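Local coordinates for protein leucine aminopeptidase A1, chloroplastic (Solanum lycopersicum, PDB 5D8N) that removes N-terminal amino acids, preferably leucine, from peptides as a magnesium-dependent M17 aminopeptidase hexamer, regulates wound signalling and also acts as a protein-folding chaperone, at residues G18-N23 / A224-P229; G169-N174 / K511-G516; E218-P223 / G328-L333; E234-I239 / Y278-C283; L295-K300 / S520-W525. The protein carries 1 engineered substitution. One frame throughout, in Å; residues are numbered along the deposited sequence. Where two conformers were deposited one is given.

Contact 1. Residues G18-N23 / A224-P229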
# COMPACT_ATOMS: atom_id res chain seq x y z
N GLY A 18 -18.55 -7.39 27.08
CA GLY A 18 -18.73 -8.73 26.53
C GLY A 18 -19.20 -9.80 27.51
O GLY A 18 -19.33 -10.96 27.14
N LEU A 19 -19.39 -9.40 28.76
CA LEU A 19 -19.93 -10.27 29.81
C LEU A 19 -19.07 -11.49 30.07
O LEU A 19 -19.58 -12.54 30.44
CB LEU A 19 -21.38 -10.68 29.46
CG LEU A 19 -22.32 -9.50 29.28
CD1 LEU A 19 -23.71 -9.98 28.89
CD2 LEU A 19 -22.37 -8.66 30.56
N THR A 20 -17.77 -11.35 29.85
CA THR A 20 -16.86 -12.46 29.94
C THR A 20 -16.47 -12.70 31.39
O THR A 20 -16.21 -11.76 32.15
CB THR A 20 -15.67 -12.25 29.01
OG1 THR A 20 -16.15 -12.28 27.66
CG2 THR A 20 -14.60 -13.34 29.21
N ARG A 21 -16.51 -13.96 31.78
CA ARG A 21 -16.18 -14.34 33.15
C ARG A 21 -15.06 -15.37 33.12
O ARG A 21 -15.20 -16.46 32.58
CB ARG A 21 -17.42 -14.91 33.85
CG ARG A 21 -17.17 -15.31 35.29
CD ARG A 21 -18.40 -15.98 35.90
NE ARG A 21 -18.21 -16.41 37.28
CZ ARG A 21 -19.21 -16.67 38.12
NH1 ARG A 21 -20.47 -16.58 37.72
NH2 ARG A 21 -18.96 -17.02 39.37
N PRO A 22 -13.88 -14.99 33.60
CA PRO A 22 -12.81 -16.00 33.64
C PRO A 22 -13.18 -17.23 34.46
O PRO A 22 -13.83 -17.11 35.50
CB PRO A 22 -11.64 -15.28 34.30
CG PRO A 22 -12.04 -13.84 34.37
CD PRO A 22 -13.53 -13.74 34.29
N ASN A 23 -12.88 -18.40 33.95
CA ASN A 23 -13.03 -19.63 34.72
C ASN A 23 -11.98 -19.63 35.82
O ASN A 23 -10.92 -19.00 35.70
CB ASN A 23 -12.81 -20.86 33.86
CG ASN A 23 -13.75 -20.95 32.68
OD1 ASN A 23 -13.30 -21.12 31.53
ND2 ASN A 23 -15.01 -20.70 32.92
N ALA A 224 -7.64 -7.07 27.21
CA ALA A 224 -7.78 -5.75 27.81
C ALA A 224 -9.13 -5.49 28.46
O ALA A 224 -9.23 -4.60 29.30
CB ALA A 224 -7.49 -4.69 26.77
N ASN A 225 -10.18 -6.21 28.06
CA ASN A 225 -11.49 -6.07 28.70
C ASN A 225 -11.56 -6.79 30.04
O ASN A 225 -12.47 -6.58 30.83
CB ASN A 225 -12.65 -6.48 27.77
CG ASN A 225 -12.62 -7.93 27.35
OD1 ASN A 225 -11.59 -8.47 26.96
ND2 ASN A 225 -13.78 -8.57 27.41
N ILE A 226 -10.53 -7.56 30.35
CA ILE A 226 -10.42 -8.25 31.63
C ILE A 226 -9.29 -7.65 32.49
O ILE A 226 -9.51 -7.27 33.63
CB ILE A 226 -10.08 -9.75 31.38
CG1 ILE A 226 -11.21 -10.45 30.63
CG2 ILE A 226 -9.76 -10.48 32.68
CD1 ILE A 226 -12.51 -10.62 31.40
N VAL A 227 -8.08 -7.55 31.95
CA VAL A 227 -7.01 -6.83 32.64
C VAL A 227 -6.96 -5.37 32.21
O VAL A 227 -6.33 -5.04 31.20
CB VAL A 227 -5.65 -7.53 32.49
CG1 VAL A 227 -4.52 -6.69 33.10
CG2 VAL A 227 -5.67 -8.87 33.23
N THR A 228 -7.78 -4.58 32.88
CA THR A 228 -7.78 -3.14 32.80
C THR A 228 -6.73 -2.58 33.74
O THR A 228 -6.11 -3.33 34.47
CB THR A 228 -9.14 -2.61 33.27
OG1 THR A 228 -9.37 -3.07 34.60
CG2 THR A 228 -10.27 -3.14 32.37
N PRO A 229 -6.49 -1.27 33.68
CA PRO A 229 -5.56 -0.68 34.63
C PRO A 229 -5.96 -0.84 36.10
O PRO A 229 -5.12 -1.19 36.93
CB PRO A 229 -5.52 0.80 34.21
CG PRO A 229 -5.80 0.77 32.75
CD PRO A 229 -6.82 -0.34 32.58
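I226 meets the N-terminal arm of the chain through one atom, its CD1 methyl. CD1 sits 3.9 Å from the backbone oxygen T20 O and 4.1 Å from T20 CG2, the two side chains crossing at about a right angle, and P22 CD lies a little farther off, 4.4 Å from I226 CD1. The threonine turns its methyl to the isoleucine because CG2 is trans to the backbone N (chi1 -66°), which puts OG1 on the other branch. That hydroxyl is 4.4 Å from N225 ND2, too far for a bond; its hydrogen-bonding partners are I370 O and T372 OG1 of the second subunit. N225 ND2 in turn donates to L17 O, just ahead of the arm, and to I370 O of the same neighbour, so one carbonyl of another chain receives groups from both segments. Farther out, T228 OG1 caps V231 N at the start of helix 229-242, fixing the end of the loop that carries I226. The chemistry is therefore divided: a small apolar touch within the subunit, with T20 OG1 and N225 ND2 beside it bonding to the neighbouring subunit, the latter also within its own chain.

Contact 2. Residues G169-N174 / K511-G516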
# COMPACT_ATOMS: atom_id res chain seq x y z
N GLY A 169 6.05 -25.99 31.63
CA GLY A 169 5.56 -26.78 30.52
C GLY A 169 4.18 -27.34 30.77
O GLY A 169 3.44 -27.56 29.82
N SER A 170 3.80 -27.48 32.04
CA SER A 170 2.47 -27.99 32.41
C SER A 170 1.41 -26.92 32.48
O SER A 170 0.24 -27.25 32.61
CB SER A 170 2.52 -28.68 33.78
OG SER A 170 3.39 -29.79 33.70
N PHE A 171 1.81 -25.65 32.46
CA PHE A 171 0.84 -24.57 32.58
C PHE A 171 -0.04 -24.52 31.35
O PHE A 171 0.45 -24.54 30.23
CB PHE A 171 1.56 -23.24 32.75
CG PHE A 171 0.66 -22.05 32.63
CD1 PHE A 171 -0.28 -21.77 33.60
CD2 PHE A 171 0.73 -21.24 31.52
CE1 PHE A 171 -1.05 -20.62 33.54
CE2 PHE A 171 -0.07 -20.12 31.42
CZ PHE A 171 -0.93 -19.78 32.46
N GLU A 172 -1.35 -24.44 31.56
CA GLU A 172 -2.30 -24.26 30.46
C GLU A 172 -3.36 -23.26 30.92
O GLU A 172 -3.90 -23.38 32.01
CB GLU A 172 -2.97 -25.59 30.06
CG GLU A 172 -3.44 -25.64 28.60
CD GLU A 172 -4.32 -26.85 28.26
OE1 GLU A 172 -5.11 -27.33 29.10
OE2 GLU A 172 -4.28 -27.29 27.09
N ASP A 173 -3.51 -22.17 30.17
CA ASP A 173 -4.39 -21.10 30.56
C ASP A 173 -5.74 -21.34 29.90
O ASP A 173 -5.94 -21.02 28.72
CB ASP A 173 -3.78 -19.74 30.16
CG ASP A 173 -4.47 -18.57 30.85
OD1 ASP A 173 -5.57 -18.78 31.41
OD2 ASP A 173 -3.97 -17.42 30.76
N ASN A 174 -6.71 -21.78 30.69
CA ASN A 174 -8.05 -22.08 30.20
C ASN A 174 -9.14 -21.18 30.73
O ASN A 174 -10.32 -21.54 30.72
CB ASN A 174 -8.40 -23.52 30.58
CG ASN A 174 -7.56 -24.53 29.84
OD1 ASN A 174 -7.34 -24.42 28.64
ND2 ASN A 174 -6.99 -25.45 30.58
N LYS A 511 3.24 -21.09 20.30
CA LYS A 511 2.32 -21.55 21.32
C LYS A 511 1.00 -20.79 21.32
O LYS A 511 0.15 -21.08 22.16
CB LYS A 511 2.96 -21.51 22.70
CG LYS A 511 4.15 -22.43 22.86
CD LYS A 511 4.83 -22.23 24.22
CE LYS A 511 5.72 -23.39 24.64
NZ LYS A 511 4.99 -24.47 25.36
N LYS A 512 0.92 -19.70 20.56
CA LYS A 512 -0.15 -18.70 20.69
C LYS A 512 -0.43 -18.28 22.13
O LYS A 512 -1.55 -18.37 22.62
CB LYS A 512 -1.44 -19.26 20.07
CG LYS A 512 -1.32 -19.72 18.62
CD LYS A 512 -1.31 -18.55 17.64
CE LYS A 512 -0.81 -18.97 16.26
NZ LYS A 512 0.09 -17.93 15.69
N ASN A 513 0.62 -17.97 22.89
CA ASN A 513 0.47 -17.69 24.31
C ASN A 513 1.60 -16.76 24.71
O ASN A 513 2.67 -16.80 24.12
CB ASN A 513 0.51 -18.99 25.13
CG ASN A 513 -0.69 -19.14 26.08
OD1 ASN A 513 -0.53 -19.46 27.27
ND2 ASN A 513 -1.89 -18.93 25.55
N ALA A 514 1.39 -16.10 25.85
CA ALA A 514 2.42 -15.33 26.51
C ALA A 514 3.51 -16.23 27.12
O ALA A 514 3.24 -17.37 27.48
CB ALA A 514 1.79 -14.47 27.60
N THR A 515 4.69 -15.67 27.32
CA THR A 515 5.81 -16.45 27.85
C THR A 515 6.13 -16.12 29.29
O THR A 515 6.76 -16.93 29.97
CB THR A 515 7.10 -16.24 27.03
OG1 THR A 515 7.41 -14.85 27.02
CG2 THR A 515 6.92 -16.71 25.57
N GLY A 516 5.88 -14.89 29.71
CA GLY A 516 6.37 -14.37 30.97
C GLY A 516 7.87 -14.11 30.92
O GLY A 516 8.54 -14.08 31.96
O HOH W 1 -4.46 -19.89 26.65
O HOH W 2 -1.83 -21.80 27.75
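F171 and D173 meet the amide of N513 across this contact, but without a direct bond. Its OD1 approaches the phenyl ring obliquely, 4.2 Å from F171 CE2, and stands 4.4 Å from D173 CB. Two waters make the real connection. One donates to D173 O and accepts from N513 ND2, at 3.0 Å from that nitrogen; the other accepts from D173 N and donates to N513 OD1, at 2.7 Å from that oxygen. The carboxamide is thus matched through water to the N-H and C=O of a single residue. Its rotation is further fixed by N513 ND2 donating to K512 O over 3.0 Å, with that oxygen only 3° out of the amide plane. On the phenyl ring, D173 N lies 4.1 Å above one face, offset toward the rim. N221, on helix 197-221, links the two sides directly: its ND2 donates to D173 OD2 and to N513 OD1, and R175 forms a salt bridge with the same aspartate oxygen. K512 and N513 both face S508, forming a G1 beta bulge in the small antiparallel pair of strands 507-508 and 513-514, which here meets the loop that follows helix 152-170 of the N-terminal domain, so the bulged pair lies at the join of the two domains.

Contact 3. Residues E218-P223 / G328-L333. With MG (magnesium ion), chain H.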
# COMPACT_ATOMS: atom_id res chain seq x y z
N GLU A 218 -0.24 -15.06 32.69
CA GLU A 218 -1.67 -14.79 32.88
C GLU A 218 -2.06 -13.34 32.64
O GLU A 218 -3.06 -13.05 31.99
CB GLU A 218 -2.11 -15.22 34.28
CG GLU A 218 -2.21 -16.73 34.42
CD GLU A 218 -2.68 -17.15 35.80
OE1 GLU A 218 -2.37 -16.43 36.77
OE2 GLU A 218 -3.27 -18.25 35.93
N LEU A 219 -1.18 -12.43 33.06
CA LEU A 219 -1.48 -11.02 32.91
C LEU A 219 -1.50 -10.64 31.43
O LEU A 219 -2.30 -9.82 31.01
CB LEU A 219 -0.48 -10.17 33.68
CG LEU A 219 -0.61 -10.27 35.20
CD1 LEU A 219 0.53 -9.52 35.86
CD2 LEU A 219 -1.94 -9.72 35.66
N VAL A 220 -0.62 -11.25 30.65
CA VAL A 220 -0.52 -10.97 29.22
C VAL A 220 -1.61 -11.72 28.45
O VAL A 220 -2.18 -11.17 27.55
CB VAL A 220 0.88 -11.33 28.68
CG1 VAL A 220 0.96 -11.10 27.18
CG2 VAL A 220 1.95 -10.51 29.38
N ASN A 221 -1.78 -13.01 28.67
CA ASN A 221 -2.83 -13.74 28.00
C ASN A 221 -4.18 -13.05 28.12
O ASN A 221 -5.01 -13.19 27.24
CB ASN A 221 -2.96 -15.15 28.59
CG ASN A 221 -1.89 -16.10 28.11
OD1 ASN A 221 -1.17 -15.84 27.15
ND2 ASN A 221 -1.75 -17.20 28.82
N ALA A 222 -4.51 -12.52 29.29
CA ALA A 222 -5.81 -11.94 29.51
C ALA A 222 -5.96 -10.75 28.57
O ALA A 222 -5.04 -9.95 28.41
CB ALA A 222 -5.96 -11.52 30.96
N PRO A 223 -7.15 -10.59 27.98
CA PRO A 223 -7.42 -9.45 27.12
C PRO A 223 -7.70 -8.19 27.91
O PRO A 223 -7.96 -8.22 29.13
CB PRO A 223 -8.66 -9.91 26.37
CG PRO A 223 -9.41 -10.67 27.43
CD PRO A 223 -8.36 -11.39 28.21
N GLY A 328 5.95 -6.01 29.57
CA GLY A 328 6.93 -5.40 30.43
C GLY A 328 6.39 -5.34 31.85
O GLY A 328 7.05 -5.74 32.81
N ALA A 329 5.19 -4.79 31.99
CA ALA A 329 4.55 -4.75 33.30
C ALA A 329 4.43 -6.14 33.88
O ALA A 329 4.55 -6.36 35.09
CB ALA A 329 3.18 -4.10 33.19
N ALA A 330 4.05 -7.08 33.03
CA ALA A 330 3.86 -8.45 33.50
C ALA A 330 5.14 -9.04 34.07
O ALA A 330 5.11 -9.76 35.07
CB ALA A 330 3.33 -9.31 32.37
N ALA A 331 6.27 -8.74 33.43
CA ALA A 331 7.54 -9.27 33.90
C ALA A 331 7.91 -8.62 35.23
O ALA A 331 8.40 -9.27 36.15
CB ALA A 331 8.64 -9.04 32.87
N VAL A 332 7.60 -7.34 35.34
CA VAL A 332 7.87 -6.64 36.59
C VAL A 332 7.04 -7.18 37.76
O VAL A 332 7.55 -7.43 38.85
CB VAL A 332 7.70 -5.13 36.40
CG1 VAL A 332 7.68 -4.37 37.71
CG2 VAL A 332 8.84 -4.60 35.52
N LEU A 333 5.74 -7.35 37.55
CA LEU A 333 4.89 -7.88 38.63
C LEU A 333 5.20 -9.34 38.94
O LEU A 333 5.21 -9.75 40.10
CB LEU A 333 3.42 -7.71 38.26
CG LEU A 333 3.00 -6.24 38.20
CD1 LEU A 333 1.55 -6.15 37.77
CD2 LEU A 333 3.14 -5.50 39.51
MG MG H . -3.49 -9.36 27.13
O HOH W 3 -2.90 -8.23 29.04
O HOH W 4 -3.81 -10.33 25.18
O HOH W 5 -4.40 -7.44 26.59
O HOH W 6 -1.69 -8.40 26.41
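The contact of L219 and V220 with A330 and L333 is a buried, wholly apolar helix-helix contact inside the catalytic domain, between the C-terminal end of helix 197-221 and the first turns of helix 327-342. A330 is its centre. The alanine methyl is 3.5 Å from V220 CG2 and 4.1 Å from L219 CB, so one small side chain is met by two consecutive residues of the facing helix. With so short a side chain at this point, the backbones come close, L219 CA and A330 CA lying 6.0 Å apart. With chi1 at 178°, V220 extends CG1 away from its own backbone N and presents CG2 to the alanine. One turn beyond A330, L333 continues the seam: its CD1 lies 4.0 Å from L219 CD1, the two leucines crossing at about a right angle.

In the M17 catalytic domain helices pack against a central mixed sheet, and helix 327-342 is one of them, A329 and V332 lying against strand 347-358 while the face bearing A330 receives helix 197-221. The end of that second helix also holds a magnesium ion. V220 O binds it at 2.3 Å and A222 O at 2.1 Å, and four waters complete an octahedral shell; one of these waters donates to L219 O as well, over 2.6 Å. Main-chain oxygens and water are thus the ligands, and this site is distinct from the two magnesium positions bound by K300, D305, D325, D385 and E387.

Contact 4. Residues E234-I239 / Y278-C283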
# COMPACT_ATOMS: atom_id res chain seq x y z
N GLU A 234 -5.14 -3.95 41.15
CA GLU A 234 -5.59 -4.96 42.12
C GLU A 234 -4.66 -6.15 42.20
O GLU A 234 -4.41 -6.67 43.29
CB GLU A 234 -7.01 -5.47 41.82
CG GLU A 234 -8.11 -4.47 42.10
CD GLU A 234 -8.19 -4.00 43.55
OE1 GLU A 234 -7.89 -4.80 44.47
OE2 GLU A 234 -8.52 -2.79 43.73
N GLU A 235 -4.11 -6.58 41.07
CA GLU A 235 -3.12 -7.63 41.08
C GLU A 235 -1.91 -7.19 41.91
O GLU A 235 -1.29 -7.99 42.62
CB GLU A 235 -2.70 -8.06 39.67
CG GLU A 235 -3.81 -8.70 38.84
CD GLU A 235 -4.21 -10.11 39.26
OE1 GLU A 235 -3.44 -10.83 39.93
OE2 GLU A 235 -5.34 -10.49 38.90
N ALA A 236 -1.48 -5.96 41.73
CA ALA A 236 -0.36 -5.45 42.52
C ALA A 236 -0.67 -5.48 44.01
O ALA A 236 0.16 -5.86 44.84
CB ALA A 236 0.03 -4.05 42.08
N LYS A 237 -1.88 -5.05 44.36
CA LYS A 237 -2.30 -5.06 45.76
C LYS A 237 -2.36 -6.46 46.36
O LYS A 237 -2.05 -6.65 47.54
CB LYS A 237 -3.67 -4.38 45.89
CG LYS A 237 -3.56 -2.88 45.78
CD LYS A 237 -4.84 -2.21 46.25
CE LYS A 237 -5.81 -1.92 45.14
NZ LYS A 237 -7.06 -1.33 45.71
N LYS A 238 -2.70 -7.43 45.52
CA LYS A 238 -2.81 -8.82 45.95
C LYS A 238 -1.42 -9.35 46.30
O LYS A 238 -1.24 -10.09 47.27
CB LYS A 238 -3.43 -9.66 44.83
CG LYS A 238 -3.54 -11.15 45.10
CD LYS A 238 -4.11 -11.89 43.89
CE LYS A 238 -3.86 -13.39 43.95
NZ LYS A 238 -4.63 -14.05 42.86
N ILE A 239 -0.43 -8.97 45.50
CA ILE A 239 0.94 -9.38 45.79
C ILE A 239 1.34 -8.78 47.13
O ILE A 239 1.90 -9.46 47.96
CB ILE A 239 1.91 -8.92 44.69
CG1 ILE A 239 1.66 -9.73 43.40
CG2 ILE A 239 3.35 -9.10 45.15
CD1 ILE A 239 2.30 -9.12 42.18
N TYR A 278 -4.00 3.99 36.56
CA TYR A 278 -3.48 3.83 37.90
C TYR A 278 -1.98 3.66 37.80
O TYR A 278 -1.47 2.84 37.04
CB TYR A 278 -4.10 2.62 38.61
CG TYR A 278 -5.55 2.83 38.94
CD1 TYR A 278 -5.94 3.64 40.02
CD2 TYR A 278 -6.55 2.37 38.09
CE1 TYR A 278 -7.27 3.98 40.24
CE2 TYR A 278 -7.88 2.68 38.33
CZ TYR A 278 -8.24 3.43 39.43
OH TYR A 278 -9.55 3.79 39.62
N PHE A 279 -1.28 4.37 38.67
CA PHE A 279 0.17 4.30 38.70
C PHE A 279 0.53 3.40 39.88
O PHE A 279 0.21 3.70 41.02
CB PHE A 279 0.74 5.73 38.83
CG PHE A 279 2.23 5.81 38.68
CD1 PHE A 279 3.07 5.52 39.75
CD2 PHE A 279 2.78 6.30 37.52
CE1 PHE A 279 4.44 5.62 39.62
CE2 PHE A 279 4.15 6.41 37.39
CZ PHE A 279 4.99 6.05 38.42
N ILE A 280 1.19 2.30 39.57
CA ILE A 280 1.46 1.25 40.52
C ILE A 280 2.88 1.35 41.05
O ILE A 280 3.85 1.37 40.29
CB ILE A 280 1.28 -0.12 39.85
CG1 ILE A 280 -0.17 -0.31 39.41
CG2 ILE A 280 1.67 -1.22 40.81
CD1 ILE A 280 -0.36 -1.45 38.43
N HIS A 281 2.98 1.41 42.38
CA HIS A 281 4.27 1.42 43.06
C HIS A 281 4.35 0.38 44.17
O HIS A 281 3.72 0.52 45.22
CB HIS A 281 4.56 2.82 43.61
CG HIS A 281 5.91 2.96 44.24
ND1 HIS A 281 6.22 3.98 45.11
CD2 HIS A 281 7.00 2.15 44.21
CE1 HIS A 281 7.48 3.86 45.50
NE2 HIS A 281 7.97 2.74 44.99
N LEU A 282 5.08 -0.69 43.93
CA LEU A 282 5.36 -1.68 44.97
C LEU A 282 6.79 -1.49 45.42
O LEU A 282 7.66 -1.10 44.63
CB LEU A 282 5.23 -3.10 44.43
CG LEU A 282 3.86 -3.54 43.95
CD1 LEU A 282 3.95 -4.87 43.22
CD2 LEU A 282 2.93 -3.69 45.14
N CYS A 283 7.03 -1.77 46.70
CA CYS A 283 8.38 -1.76 47.25
C CYS A 283 8.66 -3.00 48.08
O CYS A 283 7.92 -3.29 49.03
CB CYS A 283 8.61 -0.53 48.12
SG CYS A 283 10.34 -0.38 48.66
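L282 can be followed outward from strand 278-284 toward A236 on the facing helix. Its CB leaves the strand on the helix side, and a chi1 of -64° swings CG to the side of the backbone N, carrying the fork of methyls to the helix. There the two branches divide the work: CD1 meets the alanine methyl, 4.2 Å from A236 CB, while CD2 lies 3.5 Å from the backbone oxygen A236 O. The leucine therefore touches both the side chain and the main chain of one helical residue. Two residues earlier on the same strand face, I280 comes to A236 with CG2, the methyl on its branched beta carbon, 3.5 Å from A236 CB. A236 is thus held between two strand residues, and its CA is 7.2 Å from I280 CA. On the outer side of the helix K237 turns away, and its NZ bridges to E234 OE2 at 2.9 Å, from above the carboxylate plane. The same strand passes H281 to the other side of the sheet, where its ring meets H350 and Y398. A helix laid on one face of a mixed sheet, with further helices such as 388-401 on the other, is the three-layer alpha/beta/alpha architecture of the M17 catalytic domain.

Contact 5. Residues L295-K300 / S520-W525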
# COMPACT_ATOMS: atom_id res chain seq x y z
N LEU A 295 17.16 -0.56 44.09
CA LEU A 295 16.94 -0.87 42.67
C LEU A 295 15.50 -0.54 42.30
O LEU A 295 14.59 -0.68 43.12
CB LEU A 295 17.21 -2.35 42.42
CG LEU A 295 18.51 -2.92 42.99
CD1 LEU A 295 18.51 -4.44 42.86
CD2 LEU A 295 19.72 -2.34 42.28
N ALA A 296 15.28 -0.21 41.03
CA ALA A 296 13.94 -0.16 40.47
C ALA A 296 13.77 -1.02 39.23
O ALA A 296 14.61 -1.05 38.33
CB ALA A 296 13.53 1.28 40.15
N LEU A 297 12.57 -1.54 39.09
CA LEU A 297 12.15 -2.28 37.91
C LEU A 297 10.90 -1.58 37.40
O LEU A 297 9.88 -1.54 38.10
CB LEU A 297 11.83 -3.73 38.28
CG LEU A 297 12.99 -4.53 38.87
CD1 LEU A 297 12.52 -5.90 39.29
CD2 LEU A 297 14.08 -4.64 37.81
N VAL A 298 10.99 -1.02 36.20
CA VAL A 298 9.92 -0.27 35.58
C VAL A 298 9.36 -1.02 34.36
O VAL A 298 10.12 -1.44 33.48
CB VAL A 298 10.44 1.09 35.11
CG1 VAL A 298 9.33 1.85 34.39
CG2 VAL A 298 10.93 1.88 36.31
N GLY A 299 8.05 -1.23 34.34
CA GLY A 299 7.42 -1.98 33.26
C GLY A 299 6.39 -1.16 32.52
O GLY A 299 5.57 -0.47 33.13
N LYS A 300 6.46 -1.17 31.20
CA LYS A 300 5.42 -0.54 30.39
C LYS A 300 4.09 -1.24 30.63
O LYS A 300 3.97 -2.46 30.50
CB LYS A 300 5.79 -0.60 28.91
CG LYS A 300 4.73 -0.02 28.01
CD LYS A 300 5.19 0.02 26.56
CE LYS A 300 4.16 -0.68 25.70
NZ LYS A 300 4.19 -0.19 24.32
N SER A 520 12.50 -14.29 35.11
CA SER A 520 13.64 -15.03 35.66
C SER A 520 14.91 -14.20 35.63
O SER A 520 15.73 -14.27 36.54
CB SER A 520 13.83 -16.38 34.95
OG SER A 520 14.00 -16.17 33.55
N THR A 521 15.12 -13.47 34.54
CA THR A 521 16.31 -12.64 34.43
C THR A 521 16.31 -11.51 35.48
O THR A 521 17.33 -11.24 36.14
CB THR A 521 16.46 -12.06 33.01
OG1 THR A 521 16.59 -13.13 32.06
CG2 THR A 521 17.67 -11.16 32.89
N LEU A 522 15.16 -10.86 35.67
CA LEU A 522 15.08 -9.82 36.67
C LEU A 522 15.36 -10.33 38.08
O LEU A 522 16.02 -9.67 38.89
CB LEU A 522 13.73 -9.11 36.62
CG LEU A 522 13.43 -8.34 35.33
CD1 LEU A 522 12.04 -7.72 35.40
CD2 LEU A 522 14.48 -7.31 34.97
N VAL A 523 14.79 -11.49 38.40
CA VAL A 523 15.03 -12.09 39.70
C VAL A 523 16.52 -12.36 39.88
O VAL A 523 17.08 -12.05 40.95
CB VAL A 523 14.21 -13.38 39.91
CG1 VAL A 523 14.69 -14.14 41.14
CG2 VAL A 523 12.73 -13.02 40.02
N GLU A 524 17.14 -12.99 38.88
CA GLU A 524 18.58 -13.25 38.97
C GLU A 524 19.34 -11.95 39.17
O GLU A 524 20.31 -11.90 39.92
CB GLU A 524 19.12 -13.98 37.75
CG GLU A 524 18.74 -15.46 37.70
CD GLU A 524 19.39 -16.30 38.80
OE1 GLU A 524 20.49 -15.94 39.28
OE2 GLU A 524 18.85 -17.40 39.07
N TRP A 525 18.95 -10.91 38.44
CA TRP A 525 19.68 -9.66 38.53
C TRP A 525 19.57 -9.06 39.94
O TRP A 525 20.53 -8.55 40.50
CB TRP A 525 19.14 -8.65 37.51
CG TRP A 525 19.77 -7.30 37.60
CD1 TRP A 525 21.05 -6.97 37.25
CD2 TRP A 525 19.19 -6.11 38.14
NE1 TRP A 525 21.24 -5.61 37.38
CE2 TRP A 525 20.13 -5.08 37.98
CE3 TRP A 525 17.91 -5.79 38.59
CZ2 TRP A 525 19.85 -3.75 38.29
CZ3 TRP A 525 17.63 -4.47 38.94
CH2 TRP A 525 18.59 -3.47 38.75
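In the three-layer alpha/beta/alpha sandwich of the catalytic domain, the C-terminal helix 519-527 lies over the sheet at strand 293-305, and L295 and L297 meet L522 and W525 between them. The short segments run nearly antiparallel, at 168°, with axes 11.0 Å apart at closest approach, a gap bridged entirely by large side chains.

W525 does most of the bridging. Its extended first torsion (chi1 176°) carries the indole toward the strand, six-membered ring leading. L295 comes to that ring from the opposite direction and L297 runs alongside it in the opposite sense; both approach obliquely. The nearest atoms are L295 CD2 to W525 CH2 at 3.9 Å and L297 CD2 to W525 CZ3 at 3.7 Å. L295 uses more than one atom: its CD1 is 4.0 Å from W525 CZ3, so its two methyls take neighbouring ring carbons. The polar end of the indole points away from this strand, its NE1 making a weak hydrogen bond to E438 OE1 of helix 433-446, and I408 of the adjoining strand 406-411 also touches the tryptophan.

A residue between the two leucines, A296, faces the other layer and rests against A399 of helix 388-401. Farther along, the strand leads on to K300, a ligand of the first catalytic magnesium; the leucines belong to the core beneath the metal-bearing end of the strand. One methyl joins both helix residues: L297 CD2, besides its indole contact, lies 3.9 Å from L522 CD2.

Overall arrangement
Contacts 3, 4 and 5 lie within the catalytic domain, round its central mixed sheet, whose strands 278-284 and 293-305 carry contacts 4 and 5, centred 15 Å apart. Contact 3, 13 and 14 Å from these, forms a triangle with them and touches both: L333 packs on A236 and L282 of contact 4, and A329 N probably bonds to K300 O of contact 5. Contact 2 joins the catalytic domain to the N-terminal domain, with N221 of contact 3 linking them. Contacts 1 and 2 both touch the second subunit. Contact 4 is nested within contact 3, itself within contact 2, whereas contacts 1 and 2 interlace, so residues far apart in sequence tie the two domains and the neighbouring subunit together.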